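Local atomic coordinates of aldehyde dehydrogenase family protein (Pseudomonas syringae pv. tomato, PDB entry 6X9L), a protein that is a long-chain aliphatic aldehyde dehydrogenase that binds NAD+ and octanal, and probably oxidises such aldehydes to carboxylic acids. Residues Ile228-Ile233 against Glu474-Thr479; Thr255-Gly260 against Ala454-Tyr459; Pro361-Val364 against Gly370-Thr373. The protein carries 1 engineered substitution. All coordinates share one frame; numbering follows the deposited sequence.

Contact 1 (Ile228-Ile233 against Glu474-Thr479); sequences IDMISI and EEYLET
Met230 leaves the backbone with CG anti to its N (chi1 156°) and stays extended to the methyl end, which carries SD and CE across to Tyr476. The tyrosine has CG beside its own N (chi1 -64°), and this brings the ring to the methionine's end. The two side chains cross at about a right angle. SD sits 4.4 Å from the centroid of the Tyr476 ring, 39° off its normal, a Met-aromatic contact made obliquely, while CE comes up to the CE1 side of the same ring. SD also approaches the backbone, 3.5 Å from Glu475 O; that carbonyl is hydrogen-bonded to Arg253. A long, flexible and polarisable methionine suits this place, since it can follow both the ring and the turn that carries it. Farther along the strand, Ser232 meets the phenol end, its CB 3.9 Å from Tyr476 OH. Being small, it leaves room for the ring, and its OG is hydrogen-bonded to Lys168, whose side chain also touches Tyr476. Pro171 and Ala172 of helix 161-174 pack on the tyrosine as well. The type I turn Glu474-Leu477, closed by Leu477 N to Glu474 O at 3.1 Å, sets the ring's root. The whole is a buried cluster that joins strand 230-234 of the NAD-binding sheet to the turn leading into strand 477-483, two strands that both pair with strand 143-155 in this aldehyde dehydrogenase fold.

Contact 2 (Thr255-Gly260 against Ala454-Tyr459); sequences TQELGG and APFGGY. With NAD (nicotinamide-adenine-dinucleotide), chain D.
Glu257 and Phe456 form the close-fitting part of this contact. The glutamate chain bends sharply at chi2 (-93°), turning the carboxylate back toward the loop that carries Phe456 and Gly457. OE1 lies near the plane of the phenyl ring, at its edge, 3.6 Å from Phe456 CD1, and equally close to Gly457 CA; a residue without a side chain suits a place so near the carboxylate. OE2 is 3.0 Å from Phe456 O; both are acceptors, and no hydrogen bond joins them. The phenyl ring, with CG anti to its own N, reaches out to the cofactor, and the carboxamide carbon C7N of NAD lies in the plane of the ring at its edge, though the ring stands too close to the carboxamide oxygen in the model for the detail to be trusted. A flat, rigid aromatic suits a wall shared by two ligands, for Phe456 touches octanal too and is stacked on Tyr468.

Toward Gly458 the fit is looser. Here the two backbones do not meet directly, and a water spans them, donating to Gln256 O at 2.7 Å and accepting from Gly458 N at 3.1 Å.

The nicotinamide amide N7N has two weak acceptors on the Thr255-Gly260 side: Glu257 OE1 at 3.1 Å along a bent path (134°), and Leu258 O at 3.4 Å along a nearly straight one (177°). Both are consistent with the NH2 group turned this way, although O7N lies just as near OE1. The Glu257 carboxylate thus stands between the nicotinamide amide and the Phe456-Gly457 backbone, where it probably helps seat the cofactor.

Contact 3 (Pro361-Val364 against Gly370-Thr373); sequences PGRV and GFYT
Arg363 reaches along the backbone at Gly370 and ends beside Phe371, the two side chains pointing the same way. Its NH2 sits at the edge of the Phe371 ring, near the ring plane, 3.8 Å from CE1, with guanidinium and ring turned 63° apart. The bend at chi3 (-145°) brings the head round to Glu42, which forms a salt bridge with NH1, and to Glu368 O, a hydrogen bond to the same nitrogen. Glu42 also accepts from Gly370 N, so one carboxylate ties both segments. A long arginine suits the job, its aliphatic part running past Gly370 O and its charge meeting the acid.

The backbones join where Val364 N donates to Tyr372 O at 3.2 Å (155°). The same oxygen receives a CH contact from Arg363 CA at 3.4 Å. Val364, a compact branched residue, then fills the angle beyond: CG2 packs beside Tyr372 CB, 4.0 Å away, and near the carbonyl of Thr373. Gly362 and Gly370 both adopt positive phi, at backbone angles where a side chain would jam against the preceding carbonyl, and Phe371 is the centre of an inverse gamma turn.

Both segments belong to the connection between antiparallel strands 355-358 and 376-379. Helix 336-351 runs alongside, with Phe339 touching Arg363 and Thr373, Glu336 touching Phe371 and Asn347 touching Pro361.

From the N terminus, residues 228-233 come first, and contact 1 is completed only at 474-479, some 240 residues on, bringing strand 230-234 to the turn before strand 477-483. Within that span contact 2 opens at 255-260 and closes at 454-459, joining the end of strand 253-257 to the loop after strand 442-445. Contact 3, 361-364 with 370-373, closes a loop of five residues inside both, so the three nest without crossing. Contacts 1 and 2 adjoin through parallel neighbouring strands, with backbone hydrogen bonds between Thr255 and both Ile231 and Ile233, and both touch the second subunit. Contact 3 lies in the loop between two strands of the other sheet, its centre about 40 Å from that of contact 1.

Contact 1 (Ile228-Ile233 against Glu474-Thr479)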
loop_
_atom_site.group_PDB
_atom_site.type_symbol
_atom_site.label_atom_id
_atom_site.label_comp_id
_atom_site.label_asym_id
_atom_site.label_seq_id
_atom_site.Cartn_x
_atom_site.Cartn_y
_atom_site.Cartn_z
ATOM N N ILE A 228 2.761 16.143 -1.745
ATOM C CA ILE A 228 2.015 15.318 -0.803
ATOM C C ILE A 228 2.584 13.908 -0.847
ATOM O O ILE A 228 2.695 13.301 -1.915
ATOM C CB ILE A 228 0.512 15.346 -1.121
ATOM C CG1 ILE A 228 -0.005 16.745 -0.783
ATOM C CG2 ILE A 228 -0.231 14.227 -0.381
ATOM C CD1 ILE A 228 -1.488 16.940 -0.914
ATOM N N ASP A 229 2.980 13.400 0.306
ATOM C CA ASP A 229 3.683 12.131 0.364
ATOM C C ASP A 229 2.745 10.953 0.462
ATOM O O ASP A 229 3.152 9.829 0.159
ATOM C CB ASP A 229 4.625 12.127 1.564
ATOM C CG ASP A 229 5.533 13.325 1.568
ATOM O OD1 ASP A 229 6.276 13.471 0.575
ATOM O OD2 ASP A 229 5.479 14.131 2.532
ATOM N N MET A 230 1.509 11.191 0.881
ATOM C CA MET A 230 0.555 10.127 1.098
ATOM C C MET A 230 -0.838 10.719 1.011
ATOM O O MET A 230 -1.038 11.890 1.334
ATOM C CB MET A 230 0.749 9.452 2.453
ATOM C CG MET A 230 -0.515 8.784 2.943
ATOM S SD MET A 230 -0.312 7.968 4.512
ATOM C CE MET A 230 -2.024 7.546 4.812
ATOM N N ILE A 231 -1.788 9.901 0.556
ATOM C CA ILE A 231 -3.199 10.261 0.511
ATOM C C ILE A 231 -4.018 9.083 1.042
ATOM O O ILE A 231 -3.752 7.919 0.717
ATOM C CB ILE A 231 -3.673 10.672 -0.911
ATOM C CG1 ILE A 231 -5.122 11.173 -0.857
ATOM C CG2 ILE A 231 -3.588 9.506 -1.898
ATOM C CD1 ILE A 231 -5.500 12.110 -1.993
ATOM N N SER A 232 -4.990 9.397 1.892
ATOM C CA SER A 232 -5.891 8.418 2.477
ATOM C C SER A 232 -7.321 8.861 2.188
ATOM O O SER A 232 -7.689 10.010 2.465
ATOM C CB SER A 232 -5.667 8.277 3.991
ATOM O OG SER A 232 -6.533 7.295 4.532
ATOM N N ILE A 233 -8.114 7.965 1.618
ATOM C CA ILE A 233 -9.479 8.287 1.241
ATOM C C ILE A 233 -10.413 7.206 1.759
ATOM O O ILE A 233 -10.160 6.007 1.575
ATOM C CB ILE A 233 -9.662 8.443 -0.282
ATOM C CG1 ILE A 233 -11.145 8.700 -0.574
ATOM C CG2 ILE A 233 -9.130 7.208 -1.032
ATOM C CD1 ILE A 233 -11.446 9.278 -1.940
ATOM N N GLU A 474 0.443 2.827 11.983
ATOM C CA GLU A 474 1.603 2.479 11.167
ATOM C C GLU A 474 1.419 2.821 9.688
ATOM O O GLU A 474 2.418 2.923 8.971
ATOM C CB GLU A 474 1.938 1.000 11.363
ATOM C CG GLU A 474 2.408 0.697 12.796
ATOM C CD GLU A 474 2.975 -0.705 12.978
ATOM O OE1 GLU A 474 2.477 -1.653 12.333
ATOM O OE2 GLU A 474 3.920 -0.854 13.782
ATOM N N GLU A 475 0.180 3.043 9.229
ATOM C CA GLU A 475 -0.039 3.527 7.874
ATOM C C GLU A 475 0.584 4.896 7.633
ATOM O O GLU A 475 0.781 5.276 6.477
ATOM C CB GLU A 475 -1.531 3.596 7.574
ATOM C CG GLU A 475 -2.225 2.270 7.693
ATOM C CD GLU A 475 -1.919 1.341 6.527
ATOM O OE1 GLU A 475 -1.574 1.856 5.443
ATOM O OE2 GLU A 475 -2.033 0.101 6.702
ATOM N N TYR A 476 0.901 5.647 8.684
ATOM C CA TYR A 476 1.501 6.962 8.520
ATOM C C TYR A 476 2.993 6.979 8.823
ATOM O O TYR A 476 3.593 8.059 8.864
ATOM C CB TYR A 476 0.765 7.981 9.389
ATOM C CG TYR A 476 -0.666 8.158 8.951
ATOM C CD1 TYR A 476 -1.005 9.098 7.984
ATOM C CD2 TYR A 476 -1.673 7.356 9.467
ATOM C CE1 TYR A 476 -2.309 9.244 7.566
ATOM C CE2 TYR A 476 -2.975 7.505 9.065
ATOM C CZ TYR A 476 -3.294 8.447 8.111
ATOM O OH TYR A 476 -4.602 8.598 7.704
ATOM N N LEU A 477 3.616 5.813 8.988
ATOM C CA LEU A 477 5.055 5.727 9.203
ATOM C C LEU A 477 5.748 5.087 8.012
ATOM O O LEU A 477 5.268 4.089 7.472
ATOM C CB LEU A 477 5.373 4.922 10.467
ATOM C CG LEU A 477 4.719 5.468 11.738
ATOM C CD1 LEU A 477 4.816 4.429 12.837
ATOM C CD2 LEU A 477 5.345 6.802 12.153
ATOM N N GLU A 478 6.869 5.678 7.597
ATOM C CA GLU A 478 7.824 4.976 6.755
ATOM C C GLU A 478 8.622 3.987 7.589
ATOM O O GLU A 478 8.511 3.928 8.816
ATOM C CB GLU A 478 8.777 5.938 6.065
ATOM C CG GLU A 478 8.212 6.590 4.841
ATOM C CD GLU A 478 8.029 5.624 3.673
ATOM O OE1 GLU A 478 7.776 6.120 2.551
ATOM O OE2 GLU A 478 8.138 4.380 3.875
ATOM N N THR A 479 9.462 3.221 6.911
ATOM C CA THR A 479 10.285 2.208 7.554
ATOM C C THR A 479 11.717 2.361 7.057
ATOM O O THR A 479 11.965 2.384 5.840
ATOM C CB THR A 479 9.721 0.809 7.266
ATOM O OG1 THR A 479 8.516 0.646 8.020
ATOM C CG2 THR A 479 10.711 -0.298 7.632
#

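Contact 2 (Thr255-Gly260 against Ala454-Tyr459)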
loop_
_atom_site.group_PDB
_atom_site.type_symbol
_atom_site.label_atom_id
_atom_site.label_comp_id
_atom_site.label_asym_id
_atom_site.label_seq_id
_atom_site.Cartn_x
_atom_site.Cartn_y
_atom_site.Cartn_z
ATOM N N THR A 255 -3.972 5.039 0.700
ATOM C CA THR A 255 -4.787 4.303 1.650
ATOM C C THR A 255 -6.256 4.494 1.289
ATOM O O THR A 255 -6.704 5.627 1.093
ATOM C CB THR A 255 -4.503 4.776 3.076
ATOM O OG1 THR A 255 -3.280 4.173 3.515
ATOM C CG2 THR A 255 -5.614 4.368 4.008
ATOM N N GLN A 256 -7.000 3.388 1.194
ATOM C CA GLN A 256 -8.378 3.411 0.700
ATOM C C GLN A 256 -9.287 2.536 1.551
ATOM O O GLN A 256 -8.979 1.372 1.817
ATOM C CB GLN A 256 -8.464 2.946 -0.759
ATOM C CG GLN A 256 -7.556 3.704 -1.707
ATOM C CD GLN A 256 -7.280 2.914 -2.961
ATOM O OE1 GLN A 256 -6.543 1.921 -2.929
ATOM N NE2 GLN A 256 -7.877 3.342 -4.076
ATOM N N GLU A 257 -10.405 3.110 1.965
ATOM C CA GLU A 257 -11.479 2.434 2.671
ATOM C C GLU A 257 -12.713 2.648 1.810
ATOM O O GLU A 257 -13.241 3.768 1.751
ATOM C CB GLU A 257 -11.676 3.014 4.064
ATOM C CG GLU A 257 -10.463 2.968 4.962
ATOM C CD GLU A 257 -10.453 1.722 5.825
ATOM O OE1 GLU A 257 -11.441 0.961 5.732
ATOM O OE2 GLU A 257 -9.469 1.502 6.575
ATOM N N LEU A 258 -13.164 1.583 1.128
ATOM C CA LEU A 258 -14.223 1.743 0.134
ATOM C C LEU A 258 -15.484 0.939 0.452
ATOM O O LEU A 258 -15.830 0.736 1.624
ATOM C CB LEU A 258 -13.674 1.361 -1.238
ATOM C CG LEU A 258 -12.262 1.886 -1.513
ATOM C CD1 LEU A 258 -11.841 1.473 -2.892
ATOM C CD2 LEU A 258 -12.161 3.413 -1.349
ATOM N N GLY A 259 -16.170 0.458 -0.589
ATOM C CA GLY A 259 -17.479 -0.150 -0.426
ATOM C C GLY A 259 -17.448 -1.511 0.252
ATOM O O GLY A 259 -16.396 -2.117 0.471
ATOM N N GLY A 260 -18.649 -1.996 0.587
ATOM C CA GLY A 260 -18.822 -3.328 1.144
ATOM C C GLY A 260 -20.211 -3.886 0.898
ATOM O O GLY A 260 -21.142 -3.172 0.507
ATOM N N ALA A 454 -9.060 -2.866 17.072
ATOM C CA ALA A 454 -9.046 -3.871 16.014
ATOM C C ALA A 454 -8.765 -3.203 14.678
ATOM O O ALA A 454 -9.350 -2.150 14.380
ATOM C CB ALA A 454 -10.374 -4.620 15.951
ATOM N N PRO A 455 -7.873 -3.766 13.860
ATOM C CA PRO A 455 -7.651 -3.212 12.523
ATOM C C PRO A 455 -8.935 -3.286 11.702
ATOM O O PRO A 455 -9.675 -4.277 11.751
ATOM C CB PRO A 455 -6.551 -4.106 11.933
ATOM C CG PRO A 455 -6.098 -5.006 13.025
ATOM C CD PRO A 455 -7.118 -5.011 14.097
ATOM N N PHE A 456 -9.201 -2.213 10.959
ATOM C CA PHE A 456 -10.414 -2.075 10.165
ATOM C C PHE A 456 -10.007 -1.757 8.733
ATOM O O PHE A 456 -9.244 -0.819 8.496
ATOM C CB PHE A 456 -11.323 -0.987 10.759
ATOM C CG PHE A 456 -12.641 -0.805 10.044
ATOM C CD1 PHE A 456 -12.735 -0.000 8.920
ATOM C CD2 PHE A 456 -13.798 -1.409 10.520
ATOM C CE1 PHE A 456 -13.956 0.192 8.265
ATOM C CE2 PHE A 456 -15.018 -1.216 9.875
ATOM C CZ PHE A 456 -15.095 -0.414 8.742
ATOM N N GLY A 457 -10.473 -2.564 7.788
ATOM C CA GLY A 457 -10.148 -2.365 6.388
ATOM C C GLY A 457 -10.651 -3.517 5.549
ATOM O O GLY A 457 -11.176 -4.510 6.060
ATOM N N GLY A 458 -10.465 -3.379 4.244
ATOM C CA GLY A 458 -11.023 -4.331 3.301
ATOM C C GLY A 458 -10.009 -5.302 2.721
ATOM O O GLY A 458 -8.877 -4.930 2.436
ATOM N N TYR A 459 -10.431 -6.558 2.550
ATOM C CA TYR A 459 -9.894 -7.450 1.523
ATOM C C TYR A 459 -10.428 -7.045 0.148
ATOM O O TYR A 459 -11.421 -6.316 0.017
ATOM C CB TYR A 459 -10.318 -8.905 1.735
ATOM C CG TYR A 459 -9.696 -9.720 2.855
ATOM C CD1 TYR A 459 -9.558 -9.216 4.151
ATOM C CD2 TYR A 459 -9.300 -11.029 2.624
ATOM C CE1 TYR A 459 -9.002 -9.989 5.162
ATOM C CE2 TYR A 459 -8.748 -11.805 3.627
ATOM C CZ TYR A 459 -8.602 -11.290 4.897
ATOM O OH TYR A 459 -8.056 -12.093 5.895
HETATM P PA NAD D . -17.725 9.350 -2.367
HETATM O O1A NAD D . -16.823 8.285 -2.881
HETATM O O2A NAD D . -18.703 9.831 -3.369
HETATM O O5B NAD D . -16.880 10.591 -1.765
HETATM C C5B NAD D . -15.932 10.401 -0.730
HETATM C C4B NAD D . -14.985 11.607 -0.653
HETATM O O4B NAD D . -14.275 11.710 -1.870
HETATM C C3B NAD D . -15.711 12.937 -0.498
HETATM O O3B NAD D . -14.919 13.775 0.334
HETATM C C2B NAD D . -15.753 13.505 -1.906
HETATM O O2B NAD D . -15.767 14.916 -1.936
HETATM C C1B NAD D . -14.435 13.009 -2.429
HETATM N N9A NAD D . -14.398 12.814 -3.873
HETATM C C8A NAD D . -15.432 12.515 -4.735
HETATM N N7A NAD D . -14.892 12.364 -5.968
HETATM C C5A NAD D . -13.555 12.561 -5.893
HETATM C C6A NAD D . -12.540 12.526 -6.835
HETATM N N6A NAD D . -12.793 12.099 -8.072
HETATM N N1A NAD D . -11.243 12.759 -6.428
HETATM C C2A NAD D . -10.952 13.026 -5.111
HETATM N N3A NAD D . -11.963 13.060 -4.173
HETATM C C4A NAD D . -13.235 12.835 -4.574
HETATM O O3 NAD D . -18.378 8.813 -0.996
HETATM P PN NAD D . -19.919 8.482 -0.672
HETATM O O1N NAD D . -20.381 7.376 -1.546
HETATM O O2N NAD D . -20.692 9.734 -0.613
HETATM O O5D NAD D . -19.579 7.923 0.825
HETATM C C5D NAD D . -20.111 6.688 1.238
HETATM C C4D NAD D . -19.161 5.572 0.799
HETATM O O4D NAD D . -18.028 5.545 1.651
HETATM C C3D NAD D . -19.830 4.217 0.920
HETATM O O3D NAD D . -19.365 3.386 -0.114
HETATM C C2D NAD D . -19.265 3.697 2.216
HETATM O O2D NAD D . -19.294 2.288 2.294
HETATM C C1D NAD D . -17.841 4.242 2.162
HETATM N N1N NAD D . -17.283 4.178 3.518
HETATM C C2N NAD D . -16.253 3.316 3.781
HETATM C C3N NAD D . -15.749 3.206 5.069
HETATM C C7N NAD D . -14.636 2.264 5.411
HETATM O O7N NAD D . -14.004 2.459 6.651
HETATM N N7N NAD D . -14.272 1.276 4.589
HETATM C C4N NAD D . -16.297 3.969 6.094
HETATM C C5N NAD D . -17.347 4.832 5.816
HETATM C C6N NAD D . -17.844 4.922 4.521
HETATM O O HOH W 1 -9.091 -0.767 3.402
#

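Contact 3 (Pro361-Val364 against Gly370-Thr373)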
loop_
_atom_site.group_PDB
_atom_site.type_symbol
_atom_site.label_atom_id
_atom_site.label_comp_id
_atom_site.label_asym_id
_atom_site.label_seq_id
_atom_site.Cartn_x
_atom_site.Cartn_y
_atom_site.Cartn_z
ATOM N N PRO A 361 -40.699 1.298 -1.935
ATOM C CA PRO A 361 -40.304 2.646 -2.356
ATOM C C PRO A 361 -41.227 3.718 -1.786
ATOM O O PRO A 361 -42.288 3.444 -1.215
ATOM C CB PRO A 361 -40.407 2.583 -3.886
ATOM C CG PRO A 361 -41.455 1.604 -4.149
ATOM C CD PRO A 361 -41.359 0.565 -3.032
ATOM N N GLY A 362 -40.801 4.956 -1.951
ATOM C CA GLY A 362 -41.594 6.080 -1.493
ATOM C C GLY A 362 -41.094 6.658 -0.182
ATOM O O GLY A 362 -40.525 5.961 0.669
ATOM N N ARG A 363 -41.303 7.958 -0.012
ATOM C CA ARG A 363 -41.068 8.569 1.287
ATOM C C ARG A 363 -41.911 7.887 2.361
ATOM O O ARG A 363 -43.021 7.416 2.108
ATOM C CB ARG A 363 -41.375 10.065 1.232
ATOM C CG ARG A 363 -40.143 10.870 0.867
ATOM C CD ARG A 363 -40.446 12.226 0.289
ATOM N NE ARG A 363 -39.464 12.576 -0.737
ATOM C CZ ARG A 363 -38.663 13.634 -0.693
ATOM N NH1 ARG A 363 -38.721 14.475 0.326
ATOM N NH2 ARG A 363 -37.810 13.856 -1.680
ATOM N N VAL A 364 -41.361 7.835 3.573
ATOM C CA VAL A 364 -42.094 7.317 4.724
ATOM C C VAL A 364 -43.320 8.174 4.993
ATOM O O VAL A 364 -43.228 9.404 5.098
ATOM C CB VAL A 364 -41.193 7.287 5.963
ATOM C CG1 VAL A 364 -41.994 6.855 7.194
ATOM C CG2 VAL A 364 -39.974 6.430 5.709
ATOM N N GLY A 370 -38.444 15.812 3.614
ATOM C CA GLY A 370 -37.278 15.131 4.143
ATOM C C GLY A 370 -37.043 13.780 3.475
ATOM O O GLY A 370 -37.978 13.076 3.070
ATOM N N PHE A 371 -35.770 13.398 3.374
ATOM C CA PHE A 371 -35.380 12.214 2.604
ATOM C C PHE A 371 -35.613 10.922 3.355
ATOM O O PHE A 371 -34.781 10.016 3.344
ATOM C CB PHE A 371 -33.925 12.356 2.170
ATOM C CG PHE A 371 -33.700 13.583 1.341
ATOM C CD1 PHE A 371 -34.482 13.811 0.202
ATOM C CD2 PHE A 371 -32.796 14.550 1.737
ATOM C CE1 PHE A 371 -34.330 14.953 -0.546
ATOM C CE2 PHE A 371 -32.643 15.700 0.993
ATOM C CZ PHE A 371 -33.417 15.901 -0.152
ATOM N N TYR A 372 -36.776 10.824 3.983
ATOM C CA TYR A 372 -37.095 9.687 4.828
ATOM C C TYR A 372 -37.371 8.460 3.968
ATOM O O TYR A 372 -38.244 8.495 3.095
ATOM C CB TYR A 372 -38.297 10.041 5.694
ATOM C CG TYR A 372 -38.008 11.116 6.722
ATOM C CD1 TYR A 372 -37.454 10.794 7.959
ATOM C CD2 TYR A 372 -38.281 12.453 6.456
ATOM C CE1 TYR A 372 -37.187 11.768 8.901
ATOM C CE2 TYR A 372 -38.024 13.425 7.387
ATOM C CZ TYR A 372 -37.473 13.076 8.605
ATOM O OH TYR A 372 -37.209 14.046 9.526
ATOM N N THR A 373 -36.648 7.374 4.217
ATOM C CA THR A 373 -36.719 6.173 3.392
ATOM C C THR A 373 -37.224 5.001 4.230
ATOM O O THR A 373 -36.872 4.864 5.401
ATOM C CB THR A 373 -35.336 5.863 2.782
ATOM O OG1 THR A 373 -35.014 6.848 1.789
ATOM C CG2 THR A 373 -35.312 4.501 2.132
#